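PDB 3EZF: ParA from Salmonella enterica subsp. enterica serovar Newport str. SL317, which probably acts as a P-loop NTPase in plasmid partition and as an ADP-dependent transcriptional regulator that binds DNA through a winged helix-turn-helix domain. Local coordinates for residues 50-55 / 94-99; 315-320 / 328-333; 108-113 / 146-151. All coordinates share one frame; numbering follows the deposited sequence.

In the fold
The three contacts run from the helix-turn-helix region into the parallel sheet of the P-loop NTPase-type fold. Contact 1 (50-55 / 94-99) packs a turn against the end of helix 89-98 in the DNA-binding part. Contact 3 (108-113 / 146-151) lies where the chain enters strand 112-116, and its centre is about 21 Å from that of contact 1; their nearest atoms are about 6 Å apart. Contact 2 (315-320 / 328-333) belongs to the edge strand 312-317 of the same sheet that contact 3 reaches. Its centre is about 28 Å from contact 3 and 36 Å from contact 1. Sulfate ions, probably from the crystallisation liquor, bind at contacts 1 and 3.

Contact 1. Residues 50-55 / 94-99; sequences AKLPKL and DIYAHR. With SO4 (sulfate ion), chain D; SO4 (sulfate ion), chain H.
The type II turn Leu52-Leu55 faces the last turn of helix 89-98, with the CA atoms of Leu55 and Tyr96 8.5 Å apart. Tyr96 reaches across to this turn. Its OH donates a 2.9 Å hydrogen bond to Pro53 O. The donor lies in the carbonyl plane, on a lone pair, at a C=O...donor angle of 132°. The oxygen also sits at the ring edge. Leu55 CD1 lies over one face of the same ring, toward CZ: it is 4.0 Å from the Tyr96 centroid and 28° off the normal, a CH-pi contact. Leu52 CB lies 3.3 Å from Tyr96 OH, and Pro53 CD approaches from roughly the same side. Two charged side chains bind sulfates nearby. Lys54 NZ donates to one at O1 over 2.7 Å, its chain folded at chi2, chi3 and chi4. Arg99 meets another edge-on, with NH1 and NH2 both bonded to O3. The turn joins helix 46-50 to helix 57-69, probably the helix-turn-helix pair. Arg99 packs on Ile59 and His98 on Met67 of helix 57-69. On the NTPase side, the loop after helix 129-138 meets Leu52 through Gln140, Pro53 through Asp141 and Tyr96 through Arg144.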
ATOM      1  N   ALA A  50     -27.176  26.622 -19.156  1.00 49.98           N
ATOM      2  CA  ALA A  50     -28.624  26.728 -19.058  1.00 48.55           C
ATOM      3  C   ALA A  50     -29.187  25.413 -18.539  1.00 49.42           C
ATOM      4  O   ALA A  50     -30.129  25.406 -17.745  1.00 51.84           O
ATOM      5  CB  ALA A  50     -29.219  27.067 -20.414  1.00 47.78           C
ATOM      6  N   LYS A  51     -28.600  24.299 -18.967  1.00 46.32           N
ATOM      7  CA  LYS A  51     -29.068  23.000 -18.510  1.00 45.46           C
ATOM      8  C   LYS A  51     -28.730  22.749 -17.043  1.00 51.03           C
ATOM      9  O   LYS A  51     -29.119  21.727 -16.484  1.00 56.75           O
ATOM     10  CB  LYS A  51     -28.471  21.880 -19.350  1.00 44.15           C
ATOM     11  CG  LYS A  51     -28.739  22.016 -20.830  1.00 49.68           C
ATOM     12  CD  LYS A  51     -28.469  20.715 -21.580  1.00 53.60           C
ATOM     13  CE  LYS A  51     -29.785  20.064 -21.997  1.00 61.83           C
ATOM     14  NZ  LYS A  51     -29.596  18.872 -22.875  1.00 69.67           N
ATOM     15  N   LEU A  52     -28.008  23.668 -16.412  1.00 51.40           N
ATOM     16  CA  LEU A  52     -27.641  23.506 -15.008  1.00 49.60           C
ATOM     17  C   LEU A  52     -28.772  23.908 -14.064  1.00 48.77           C
ATOM     18  O   LEU A  52     -29.622  24.719 -14.411  1.00 50.47           O
ATOM     19  CB  LEU A  52     -26.384  24.324 -14.704  1.00 53.14           C
ATOM     20  CG  LEU A  52     -25.053  23.561 -14.650  1.00 55.13           C
ATOM     21  CD1 LEU A  52     -25.020  22.446 -15.687  1.00 48.12           C
ATOM     22  CD2 LEU A  52     -23.898  24.546 -14.852  1.00 50.99           C
ATOM     23  N   PRO A  53     -28.790  23.339 -12.851  1.00 48.98           N
ATOM     24  CA  PRO A  53     -29.809  23.620 -11.840  1.00 50.56           C
ATOM     25  C   PRO A  53     -30.110  25.098 -11.639  1.00 49.72           C
ATOM     26  O   PRO A  53     -29.227  25.935 -11.715  1.00 53.31           O
ATOM     27  CB  PRO A  53     -29.224  22.988 -10.576  1.00 45.11           C
ATOM     28  CG  PRO A  53     -28.490  21.835 -11.106  1.00 43.77           C
ATOM     29  CD  PRO A  53     -27.780  22.415 -12.309  1.00 51.18           C
ATOM     30  N   LYS A  54     -31.371  25.395 -11.364  1.00 48.92           N
ATOM     31  CA  LYS A  54     -31.826  26.753 -11.118  1.00 45.74           C
ATOM     32  C   LYS A  54     -31.473  27.748 -12.220  1.00 44.33           C
ATOM     33  O   LYS A  54     -31.433  28.956 -11.973  1.00 45.75           O
ATOM     34  CB  LYS A  54     -31.261  27.236  -9.782  1.00 45.50           C
ATOM     35  CG  LYS A  54     -31.364  26.200  -8.679  1.00 51.19           C
ATOM     36  CD  LYS A  54     -32.806  25.721  -8.475  1.00 57.43           C
ATOM     37  CE  LYS A  54     -33.575  26.576  -7.483  1.00 61.81           C
ATOM     38  NZ  LYS A  54     -33.116  26.345  -6.075  1.00 67.18           N
ATOM     39  N   LEU A  55     -31.228  27.253 -13.429  1.00 42.13           N
ATOM     40  CA  LEU A  55     -30.868  28.132 -14.543  1.00 42.55           C
ATOM     41  C   LEU A  55     -31.580  27.732 -15.835  1.00 47.61           C
ATOM     42  O   LEU A  55     -32.083  26.614 -15.965  1.00 52.76           O
ATOM     43  CB  LEU A  55     -29.347  28.113 -14.779  1.00 42.22           C
ATOM     44  CG  LEU A  55     -28.397  28.445 -13.616  1.00 42.31           C
ATOM     45  CD1 LEU A  55     -26.982  28.354 -14.117  1.00 36.14           C
ATOM     46  CD2 LEU A  55     -28.664  29.817 -13.038  1.00 42.11           C
ATOM     47  N   ASP A  94     -19.852  32.471 -10.654  1.00 46.60           N
ATOM     48  CA  ASP A  94     -20.128  33.890 -10.534  1.00 51.61           C
ATOM     49  C   ASP A  94     -21.526  34.254 -11.047  1.00 54.95           C
ATOM     50  O   ASP A  94     -22.122  35.236 -10.589  1.00 58.10           O
ATOM     51  CB  ASP A  94     -19.051  34.707 -11.254  1.00 51.72           C
ATOM     52  CG  ASP A  94     -17.736  34.743 -10.487  1.00 49.87           C
ATOM     53  OD1 ASP A  94     -17.755  34.701  -9.235  1.00 49.61           O
ATOM     54  OD2 ASP A  94     -16.681  34.831 -11.136  1.00 53.36           O
ATOM     55  N   ILE A  95     -22.053  33.471 -11.989  1.00 53.59           N
ATOM     56  CA  ILE A  95     -23.390  33.727 -12.513  1.00 47.96           C
ATOM     57  C   ILE A  95     -24.373  33.321 -11.432  1.00 49.40           C
ATOM     58  O   ILE A  95     -25.389  33.986 -11.233  1.00 53.27           O
ATOM     59  CB  ILE A  95     -23.691  32.904 -13.792  1.00 48.57           C
ATOM     60  CG1 ILE A  95     -23.095  33.598 -15.022  1.00 42.84           C
ATOM     61  CG2 ILE A  95     -25.200  32.727 -13.957  1.00 47.35           C
ATOM     62  CD1 ILE A  95     -23.232  32.818 -16.284  1.00 32.55           C
ATOM     63  N   TYR A  96     -24.067  32.223 -10.740  1.00 48.89           N
ATOM     64  CA  TYR A  96     -24.923  31.724  -9.660  1.00 45.22           C
ATOM     65  C   TYR A  96     -24.869  32.731  -8.523  1.00 47.34           C
ATOM     66  O   TYR A  96     -25.831  32.883  -7.753  1.00 45.83           O
ATOM     67  CB  TYR A  96     -24.429  30.373  -9.131  1.00 41.17           C
ATOM     68  CG  TYR A  96     -24.937  29.154  -9.856  1.00 41.44           C
ATOM     69  CD1 TYR A  96     -24.070  28.333 -10.566  1.00 38.64           C
ATOM     70  CD2 TYR A  96     -26.279  28.789  -9.784  1.00 43.99           C
ATOM     71  CE1 TYR A  96     -24.531  27.182 -11.190  1.00 40.70           C
ATOM     72  CE2 TYR A  96     -26.758  27.631 -10.407  1.00 39.09           C
ATOM     73  CZ  TYR A  96     -25.879  26.830 -11.107  1.00 38.51           C
ATOM     74  OH  TYR A  96     -26.331  25.689 -11.742  1.00 34.83           O
ATOM     75  N   ALA A  97     -23.733  33.414  -8.410  1.00 47.38           N
ATOM     76  CA  ALA A  97     -23.559  34.396  -7.347  1.00 49.80           C
ATOM     77  C   ALA A  97     -24.331  35.658  -7.705  1.00 53.15           C
ATOM     78  O   ALA A  97     -24.968  36.285  -6.850  1.00 53.47           O
ATOM     79  CB  ALA A  97     -22.084  34.708  -7.153  1.00 46.59           C
ATOM     80  N   HIS A  98     -24.283  36.028  -8.977  1.00 52.63           N
ATOM     81  CA  HIS A  98     -25.000  37.202  -9.424  1.00 53.85           C
ATOM     82  C   HIS A  98     -26.495  36.939  -9.237  1.00 56.86           C
ATOM     83  O   HIS A  98     -27.246  37.819  -8.840  1.00 59.28           O
ATOM     84  CB  HIS A  98     -24.684  37.458 -10.884  1.00 55.14           C
ATOM     85  CG  HIS A  98     -25.411  38.626 -11.454  1.00 58.34           C
ATOM     86  ND1 HIS A  98     -25.893  38.636 -12.747  1.00 62.63           N
ATOM     87  CD2 HIS A  98     -25.767  39.811 -10.910  1.00 57.26           C
ATOM     88  CE1 HIS A  98     -26.521  39.775 -12.967  1.00 61.36           C
ATOM     89  NE2 HIS A  98     -26.460  40.505 -11.871  1.00 60.57           N
ATOM     90  N   ARG A  99     -26.915  35.709  -9.507  1.00 59.75           N
ATOM     91  CA  ARG A  99     -28.311  35.303  -9.361  1.00 59.68           C
ATOM     92  C   ARG A  99     -28.667  35.155  -7.884  1.00 60.71           C
ATOM     93  O   ARG A  99     -29.720  34.612  -7.528  1.00 60.18           O
ATOM     94  CB  ARG A  99     -28.531  33.969 -10.081  1.00 62.16           C
ATOM     95  CG  ARG A  99     -29.572  34.022 -11.176  1.00 64.82           C
ATOM     96  CD  ARG A  99     -29.380  35.277 -12.016  1.00 68.03           C
ATOM     97  NE  ARG A  99     -30.432  35.475 -13.010  1.00 69.64           N
ATOM     98  CZ  ARG A  99     -31.731  35.337 -12.769  1.00 69.32           C
ATOM     99  NH1 ARG A  99     -32.164  34.990 -11.563  1.00 60.02           N
ATOM    100  NH2 ARG A  99     -32.605  35.554 -13.745  1.00 70.99           N
TER
HETATM  101  S   SO4 D 597     -33.775  22.857  -5.134  1.00113.49           S
HETATM  102  O1  SO4 D 597     -33.946  24.213  -4.570  1.00112.48           O
HETATM  103  O2  SO4 D 597     -32.919  22.065  -4.232  1.00111.76           O
HETATM  104  O3  SO4 D 597     -33.142  22.950  -6.463  1.00112.06           O
HETATM  105  O4  SO4 D 597     -35.091  22.198  -5.275  1.00111.97           O
HETATM  106  S   SO4 H 896     -36.353  35.816 -12.222  1.00126.02           S
HETATM  107  O1  SO4 H 896     -36.021  37.049 -12.965  1.00124.40           O
HETATM  108  O2  SO4 H 896     -36.865  36.170 -10.882  1.00126.92           O
HETATM  109  O3  SO4 H 896     -35.138  34.990 -12.087  1.00125.66           O
HETATM  110  O4  SO4 H 896     -37.386  35.052 -12.947  1.00125.69           O

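Contact 2. Residues 315-320 / 328-333; sequences GFMSKM and TSHSLA
Met320 and His330 both carry CG opposite the backbone N (chi1 168° and 177°), which sends the thioether and the imidazole toward each other. Met317 has CG beside its backbone N instead. Bends at chi2 and chi3 bring Met317 SD to Ala333 CB (3.6 Å) and Met317 CE to Ser329 OG (3.8 Å). That hydroxyl is hydrogen-bonded to Pro279 O. Met320 SD lies over one face of the His330 ring. The two side chains cross at about a right angle. The modelled approach is too short to trust, so the exact depth of this Met-aromatic contact is doubtful. Met317 CG meets His330 CD2 at 3.3 Å, obliquely to the ring. No hydrogen bond links the two segments; the two methionines pack against the helix. Strand 312-317 and the helix that follows it run antiparallel in direction, at 169°, with the short axes 8.9 Å apart, as in a beta-alpha unit at the sheet edge. Met317 also packs on Thr277 of strand 272-277, and Ser329 on Phe284 of helix 281-291. Phe316 points away from the helix and meets Phe387 of helix 378-400 edge-to-face.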
ATOM      1  N   GLY A 315     -21.157   4.111   4.170  1.00 63.25           N
ATOM      2  CA  GLY A 315     -20.459   2.945   3.662  1.00 68.80           C
ATOM      3  C   GLY A 315     -20.941   2.670   2.250  1.00 73.60           C
ATOM      4  O   GLY A 315     -22.072   3.024   1.916  1.00 75.44           O
ATOM      5  N   PHE A 316     -20.100   2.056   1.415  1.00 78.79           N
ATOM      6  CA  PHE A 316     -20.481   1.746   0.031  1.00 82.25           C
ATOM      7  C   PHE A 316     -19.481   0.839  -0.702  1.00 81.98           C
ATOM      8  O   PHE A 316     -18.304   0.788  -0.359  1.00 77.66           O
ATOM      9  CB  PHE A 316     -20.695   3.049  -0.771  1.00 85.10           C
ATOM     10  CG  PHE A 316     -19.451   3.892  -0.937  1.00 88.37           C
ATOM     11  CD1 PHE A 316     -18.449   3.519  -1.825  1.00 89.36           C
ATOM     12  CD2 PHE A 316     -19.286   5.064  -0.202  1.00 91.56           C
ATOM     13  CE1 PHE A 316     -17.300   4.297  -1.980  1.00 89.88           C
ATOM     14  CE2 PHE A 316     -18.138   5.848  -0.353  1.00 91.71           C
ATOM     15  CZ  PHE A 316     -17.145   5.463  -1.243  1.00 89.49           C
ATOM     16  N   MET A 317     -19.963   0.125  -1.714  1.00 84.19           N
ATOM     17  CA  MET A 317     -19.112  -0.762  -2.491  1.00 86.56           C
ATOM     18  C   MET A 317     -18.329   0.036  -3.522  1.00 90.21           C
ATOM     19  O   MET A 317     -18.770   1.103  -3.949  1.00 90.02           O
ATOM     20  CB  MET A 317     -19.960  -1.818  -3.190  1.00 88.55           C
ATOM     21  CG  MET A 317     -20.795  -2.637  -2.229  1.00 91.81           C
ATOM     22  SD  MET A 317     -19.849  -3.143  -0.765  1.00 94.42           S
ATOM     23  CE  MET A 317     -18.858  -4.503  -1.453  1.00 90.98           C
ATOM     24  N   SER A 318     -17.173  -0.487  -3.927  1.00 94.08           N
ATOM     25  CA  SER A 318     -16.324   0.194  -4.906  1.00 98.86           C
ATOM     26  C   SER A 318     -16.137  -0.594  -6.216  1.00100.41           C
ATOM     27  O   SER A 318     -15.459  -1.619  -6.258  1.00101.67           O
ATOM     28  CB  SER A 318     -14.957   0.505  -4.275  1.00 99.40           C
ATOM     29  OG  SER A 318     -14.360   1.657  -4.855  1.00 99.23           O
ATOM     30  N   LYS A 319     -16.742  -0.084  -7.282  1.00101.33           N
ATOM     31  CA  LYS A 319     -16.688  -0.686  -8.611  1.00103.00           C
ATOM     32  C   LYS A 319     -17.358  -2.047  -8.642  1.00103.30           C
ATOM     33  O   LYS A 319     -17.199  -2.797  -9.603  1.00103.65           O
ATOM     34  CB  LYS A 319     -15.242  -0.811  -9.110  1.00101.24           C
ATOM     35  CG  LYS A 319     -15.008  -0.227 -10.515  1.00 97.73           C
ATOM     36  CD  LYS A 319     -15.977  -0.778 -11.557  1.00 93.26           C
ATOM     37  CE  LYS A 319     -15.901   0.010 -12.860  1.00 92.52           C
ATOM     38  NZ  LYS A 319     -14.525   0.060 -13.424  1.00 90.88           N
ATOM     39  N   MET A 320     -18.102  -2.365  -7.586  1.00104.71           N
ATOM     40  CA  MET A 320     -18.820  -3.632  -7.512  1.00106.97           C
ATOM     41  C   MET A 320     -19.313  -3.976  -8.915  1.00107.52           C
ATOM     42  O   MET A 320     -20.025  -3.189  -9.540  1.00106.07           O
ATOM     43  CB  MET A 320     -20.019  -3.501  -6.571  1.00107.24           C
ATOM     44  CG  MET A 320     -20.996  -4.661  -6.643  1.00108.15           C
ATOM     45  SD  MET A 320     -22.631  -4.173  -6.093  1.00108.75           S
ATOM     46  CE  MET A 320     -23.716  -5.193  -7.147  1.00107.52           C
ATOM     47  N   THR A 328     -22.483 -10.446  -4.095  1.00 98.50           N
ATOM     48  CA  THR A 328     -22.852 -11.195  -2.891  1.00 97.78           C
ATOM     49  C   THR A 328     -22.321 -10.511  -1.641  1.00 96.59           C
ATOM     50  O   THR A 328     -22.977 -10.501  -0.596  1.00 94.85           O
ATOM     51  CB  THR A 328     -22.283 -12.644  -2.926  1.00 98.39           C
ATOM     52  OG1 THR A 328     -22.957 -13.400  -3.942  1.00 99.43           O
ATOM     53  CG2 THR A 328     -22.458 -13.333  -1.571  1.00 96.01           C
ATOM     54  N   SER A 329     -21.117  -9.958  -1.746  1.00 96.85           N
ATOM     55  CA  SER A 329     -20.521  -9.263  -0.617  1.00 97.74           C
ATOM     56  C   SER A 329     -21.193  -7.899  -0.543  1.00 97.34           C
ATOM     57  O   SER A 329     -21.055  -7.170   0.438  1.00 96.36           O
ATOM     58  CB  SER A 329     -18.997  -9.125  -0.795  1.00 95.56           C
ATOM     59  OG  SER A 329     -18.648  -8.303  -1.893  1.00 90.46           O
ATOM     60  N   HIS A 330     -21.933  -7.571  -1.598  1.00 97.32           N
ATOM     61  CA  HIS A 330     -22.661  -6.310  -1.669  1.00 97.09           C
ATOM     62  C   HIS A 330     -23.918  -6.421  -0.807  1.00 96.59           C
ATOM     63  O   HIS A 330     -24.272  -5.491  -0.077  1.00 94.08           O
ATOM     64  CB  HIS A 330     -23.074  -6.012  -3.110  1.00 98.26           C
ATOM     65  CG  HIS A 330     -23.883  -4.764  -3.257  1.00 99.68           C
ATOM     66  ND1 HIS A 330     -24.769  -4.565  -4.291  1.00101.85           N
ATOM     67  CD2 HIS A 330     -23.922  -3.632  -2.507  1.00100.03           C
ATOM     68  CE1 HIS A 330     -25.321  -3.368  -4.176  1.00101.73           C
ATOM     69  NE2 HIS A 330     -24.822  -2.786  -3.103  1.00100.44           N
ATOM     70  N   SER A 331     -24.587  -7.568  -0.916  1.00 97.26           N
ATOM     71  CA  SER A 331     -25.803  -7.847  -0.161  1.00 94.31           C
ATOM     72  C   SER A 331     -25.444  -7.924   1.313  1.00 93.59           C
ATOM     73  O   SER A 331     -26.242  -7.572   2.171  1.00 91.97           O
ATOM     74  CB  SER A 331     -26.418  -9.171  -0.629  1.00 93.94           C
ATOM     75  OG  SER A 331     -27.575  -9.499   0.120  1.00 91.25           O
ATOM     76  N   LEU A 332     -24.228  -8.383   1.593  1.00 96.52           N
ATOM     77  CA  LEU A 332     -23.731  -8.498   2.962  1.00 98.40           C
ATOM     78  C   LEU A 332     -23.306  -7.124   3.489  1.00 99.21           C
ATOM     79  O   LEU A 332     -23.161  -6.926   4.695  1.00 99.61           O
ATOM     80  CB  LEU A 332     -22.543  -9.463   3.009  1.00 96.11           C
ATOM     81  CG  LEU A 332     -22.820 -10.877   2.502  1.00 95.04           C
ATOM     82  CD1 LEU A 332     -21.554 -11.704   2.557  1.00 94.33           C
ATOM     83  CD2 LEU A 332     -23.912 -11.504   3.349  1.00 93.94           C
ATOM     84  N   ALA A 333     -23.108  -6.180   2.569  1.00100.83           N
ATOM     85  CA  ALA A 333     -22.713  -4.819   2.921  1.00100.72           C
ATOM     86  C   ALA A 333     -23.881  -4.116   3.602  1.00101.67           C
ATOM     87  O   ALA A 333     -23.736  -3.551   4.691  1.00101.80           O
ATOM     88  CB  ALA A 333     -22.299  -4.051   1.668  1.00100.41           C
TER

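Contact 3. Residues 108-113 / 146-151; sequences HKSPYV and DLRILV. With SO4 (sulfate ion), chain B.
Arg148 NH2 is held by two partners, the hydroxyl of Ser110 and the carboxylate of Asp249. The bond to Ser110 OG is weak. It spans 3.3 Å, and the N-H...acceptor angle is bent to 121°. The hydroxyl oxygen lies at the edge of the guanidinium, near its plane. The stronger partner is Asp249, whose OD1 forms a salt bridge with the same nitrogen. Arg148 NE is hydrogen-bonded as well, outside the two segments. The arginine chain turns at chi3 (-55°) after running straight through chi2, and this bend brings the guanidinium round to Ser110. Ser110 OG and Arg148 NH2 make the direct contact between the segments, and little surface is buried.

A sulfate sits further along the 108-113 segment. Lys109 N donates to its O3 over 2.9 Å at 162°, a fairly straight bond. The His108 ring is turned obliquely to sulfate O4. His108 NE2 is hydrogen-bonded to Glu396 OE1 of helix 378-400, which fixes the ring's rotation, and Tyr104 stacks on the ring.

Strands 112-116 and 149-153 are not neighbours in the sheet. Strand 250-254 runs between them, and Asp249, just before it, forms backbone hydrogen bonds with both Tyr112 and Arg148. The salt bridge therefore repeats at side-chain level a link that the backbone already makes. The chemistry implies that Asp249 offsets the positive charge of the guanidinium and probably does most to hold it. Ser110 adds a weak bond at the protein surface.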
ATOM      1  N   HIS A 108     -24.014  26.143   5.889  1.00 61.50           N
ATOM      2  CA  HIS A 108     -23.335  25.416   6.952  1.00 61.49           C
ATOM      3  C   HIS A 108     -22.208  26.134   7.682  1.00 63.06           C
ATOM      4  O   HIS A 108     -21.416  26.846   7.063  1.00 62.34           O
ATOM      5  CB  HIS A 108     -22.787  24.121   6.371  1.00 58.54           C
ATOM      6  CG  HIS A 108     -23.816  23.294   5.671  1.00 57.68           C
ATOM      7  ND1 HIS A 108     -24.700  22.469   6.340  1.00 55.97           N
ATOM      8  CD2 HIS A 108     -24.107  23.166   4.358  1.00 56.53           C
ATOM      9  CE1 HIS A 108     -25.482  21.868   5.463  1.00 54.68           C
ATOM     10  NE2 HIS A 108     -25.144  22.271   4.254  1.00 53.52           N
ATOM     11  N   LYS A 109     -22.140  25.945   9.003  1.00 66.41           N
ATOM     12  CA  LYS A 109     -21.053  26.537   9.772  1.00 70.71           C
ATOM     13  C   LYS A 109     -19.812  25.856   9.214  1.00 72.21           C
ATOM     14  O   LYS A 109     -19.929  24.864   8.479  1.00 72.48           O
ATOM     15  CB  LYS A 109     -21.198  26.263  11.270  1.00 72.75           C
ATOM     16  CG  LYS A 109     -22.099  27.265  11.970  1.00 78.55           C
ATOM     17  CD  LYS A 109     -22.061  27.081  13.472  1.00 81.68           C
ATOM     18  CE  LYS A 109     -23.078  27.984  14.161  1.00 85.04           C
ATOM     19  NZ  LYS A 109     -23.092  27.747  15.635  1.00 84.90           N
ATOM     20  N   SER A 110     -18.604  26.314   9.589  1.00 72.48           N
ATOM     21  CA  SER A 110     -17.475  25.748   8.862  1.00 67.74           C
ATOM     22  C   SER A 110     -16.611  24.648   9.510  1.00 67.00           C
ATOM     23  O   SER A 110     -16.379  24.585  10.710  1.00 64.19           O
ATOM     24  CB  SER A 110     -16.606  26.881   8.358  1.00 70.27           C
ATOM     25  OG  SER A 110     -16.741  27.043   6.957  1.00 70.18           O
ATOM     26  N   PRO A 111     -16.169  23.767   8.555  1.00 66.03           N
ATOM     27  CA  PRO A 111     -15.380  22.495   8.685  1.00 63.37           C
ATOM     28  C   PRO A 111     -16.135  21.183   8.927  1.00 59.95           C
ATOM     29  O   PRO A 111     -16.291  20.763  10.063  1.00 64.67           O
ATOM     30  CB  PRO A 111     -14.411  22.853   9.791  1.00 64.03           C
ATOM     31  CG  PRO A 111     -13.885  24.017   9.057  1.00 64.52           C
ATOM     32  CD  PRO A 111     -14.850  23.987   7.894  1.00 67.95           C
ATOM     33  N   TYR A 112     -16.609  20.565   7.897  1.00 47.25           N
ATOM     34  CA  TYR A 112     -17.219  19.270   8.020  1.00 44.50           C
ATOM     35  C   TYR A 112     -16.043  18.317   7.732  1.00 46.41           C
ATOM     36  O   TYR A 112     -15.603  18.202   6.595  1.00 40.13           O
ATOM     37  CB  TYR A 112     -18.418  19.049   7.061  1.00 39.29           C
ATOM     38  CG  TYR A 112     -19.218  17.882   7.525  1.00 35.58           C
ATOM     39  CD1 TYR A 112     -19.226  16.666   6.830  1.00 36.68           C
ATOM     40  CD2 TYR A 112     -19.954  17.970   8.723  1.00 34.15           C
ATOM     41  CE1 TYR A 112     -19.933  15.558   7.339  1.00 34.62           C
ATOM     42  CE2 TYR A 112     -20.634  16.859   9.239  1.00 35.97           C
ATOM     43  CZ  TYR A 112     -20.619  15.661   8.541  1.00 37.16           C
ATOM     44  OH  TYR A 112     -21.276  14.572   9.057  1.00 38.55           O
ATOM     45  N   VAL A 113     -15.525  17.635   8.757  1.00 43.48           N
ATOM     46  CA  VAL A 113     -14.376  16.752   8.578  1.00 41.34           C
ATOM     47  C   VAL A 113     -14.747  15.294   8.298  1.00 43.78           C
ATOM     48  O   VAL A 113     -15.400  14.629   9.113  1.00 41.17           O
ATOM     49  CB  VAL A 113     -13.447  16.825   9.800  1.00 39.23           C
ATOM     50  CG1 VAL A 113     -12.213  15.976   9.578  1.00 42.81           C
ATOM     51  CG2 VAL A 113     -13.051  18.244  10.029  1.00 42.62           C
ATOM     52  N   ASP A 146     -20.053  26.264  -4.913  1.00 48.52           N
ATOM     53  CA  ASP A 146     -18.731  26.880  -4.820  1.00 51.86           C
ATOM     54  C   ASP A 146     -17.999  26.158  -3.693  1.00 49.27           C
ATOM     55  O   ASP A 146     -17.413  26.784  -2.822  1.00 49.40           O
ATOM     56  CB  ASP A 146     -18.862  28.368  -4.473  1.00 54.37           C
ATOM     57  CG  ASP A 146     -17.620  29.174  -4.842  1.00 55.14           C
ATOM     58  OD1 ASP A 146     -16.573  28.564  -5.129  1.00 56.76           O
ATOM     59  OD2 ASP A 146     -17.693  30.422  -4.838  1.00 50.44           O
ATOM     60  N   LEU A 147     -18.067  24.832  -3.711  1.00 49.84           N
ATOM     61  CA  LEU A 147     -17.439  23.988  -2.695  1.00 45.00           C
ATOM     62  C   LEU A 147     -15.934  24.213  -2.516  1.00 45.39           C
ATOM     63  O   LEU A 147     -15.183  24.324  -3.490  1.00 46.14           O
ATOM     64  CB  LEU A 147     -17.712  22.520  -3.033  1.00 42.88           C
ATOM     65  CG  LEU A 147     -18.624  21.733  -2.090  1.00 45.35           C
ATOM     66  CD1 LEU A 147     -19.794  22.588  -1.658  1.00 41.79           C
ATOM     67  CD2 LEU A 147     -19.085  20.445  -2.776  1.00 42.86           C
ATOM     68  N   ARG A 148     -15.512  24.301  -1.257  1.00 45.39           N
ATOM     69  CA  ARG A 148     -14.104  24.488  -0.886  1.00 42.03           C
ATOM     70  C   ARG A 148     -13.686  23.216  -0.149  1.00 43.74           C
ATOM     71  O   ARG A 148     -14.105  22.987   0.990  1.00 41.77           O
ATOM     72  CB  ARG A 148     -13.962  25.675   0.046  1.00 40.75           C
ATOM     73  CG  ARG A 148     -14.425  26.996  -0.528  1.00 34.78           C
ATOM     74  CD  ARG A 148     -14.445  28.039   0.578  1.00 41.51           C
ATOM     75  NE  ARG A 148     -15.253  27.601   1.716  1.00 42.54           N
ATOM     76  CZ  ARG A 148     -15.386  28.275   2.851  1.00 41.49           C
ATOM     77  NH1 ARG A 148     -14.757  29.429   3.018  1.00 43.41           N
ATOM     78  NH2 ARG A 148     -16.161  27.797   3.813  1.00 43.98           N
ATOM     79  N   ILE A 149     -12.853  22.407  -0.800  1.00 43.64           N
ATOM     80  CA  ILE A 149     -12.416  21.120  -0.277  1.00 40.97           C
ATOM     81  C   ILE A 149     -10.920  20.992   0.042  1.00 46.34           C
ATOM     82  O   ILE A 149     -10.045  21.375  -0.764  1.00 40.95           O
ATOM     83  CB  ILE A 149     -12.797  20.010  -1.280  1.00 41.37           C
ATOM     84  CG1 ILE A 149     -14.300  20.079  -1.568  1.00 45.39           C
ATOM     85  CG2 ILE A 149     -12.407  18.640  -0.740  1.00 44.97           C
ATOM     86  CD1 ILE A 149     -14.828  18.974  -2.487  1.00 46.57           C
ATOM     87  N   LEU A 150     -10.632  20.434   1.218  1.00 42.23           N
ATOM     88  CA  LEU A 150      -9.251  20.224   1.642  1.00 40.25           C
ATOM     89  C   LEU A 150      -8.967  18.743   1.868  1.00 42.17           C
ATOM     90  O   LEU A 150      -9.760  18.032   2.507  1.00 40.99           O
ATOM     91  CB  LEU A 150      -8.961  20.979   2.933  1.00 39.71           C
ATOM     92  CG  LEU A 150      -7.493  20.933   3.373  1.00 38.17           C
ATOM     93  CD1 LEU A 150      -6.667  21.803   2.446  1.00 36.15           C
ATOM     94  CD2 LEU A 150      -7.364  21.426   4.815  1.00 34.74           C
ATOM     95  N   VAL A 151      -7.837  18.273   1.349  1.00 39.12           N
ATOM     96  CA  VAL A 151      -7.486  16.873   1.522  1.00 40.25           C
ATOM     97  C   VAL A 151      -6.183  16.742   2.273  1.00 37.56           C
ATOM     98  O   VAL A 151      -5.116  16.774   1.678  1.00 45.34           O
ATOM     99  CB  VAL A 151      -7.335  16.131   0.173  1.00 41.68           C
ATOM    100  CG1 VAL A 151      -6.906  14.690   0.433  1.00 37.21           C
ATOM    101  CG2 VAL A 151      -8.649  16.138  -0.600  1.00 37.96           C
TER
HETATM  102  S   SO4 B 599     -25.405  23.716   9.708  1.00153.11           S
HETATM  103  O1  SO4 B 599     -26.179  24.731  10.447  1.00152.96           O
HETATM  104  O2  SO4 B 599     -25.819  22.366  10.137  1.00152.71           O
HETATM  105  O3  SO4 B 599     -23.968  23.898   9.976  1.00151.19           O
HETATM  106  O4  SO4 B 599     -25.664  23.867   8.268  1.00152.09           O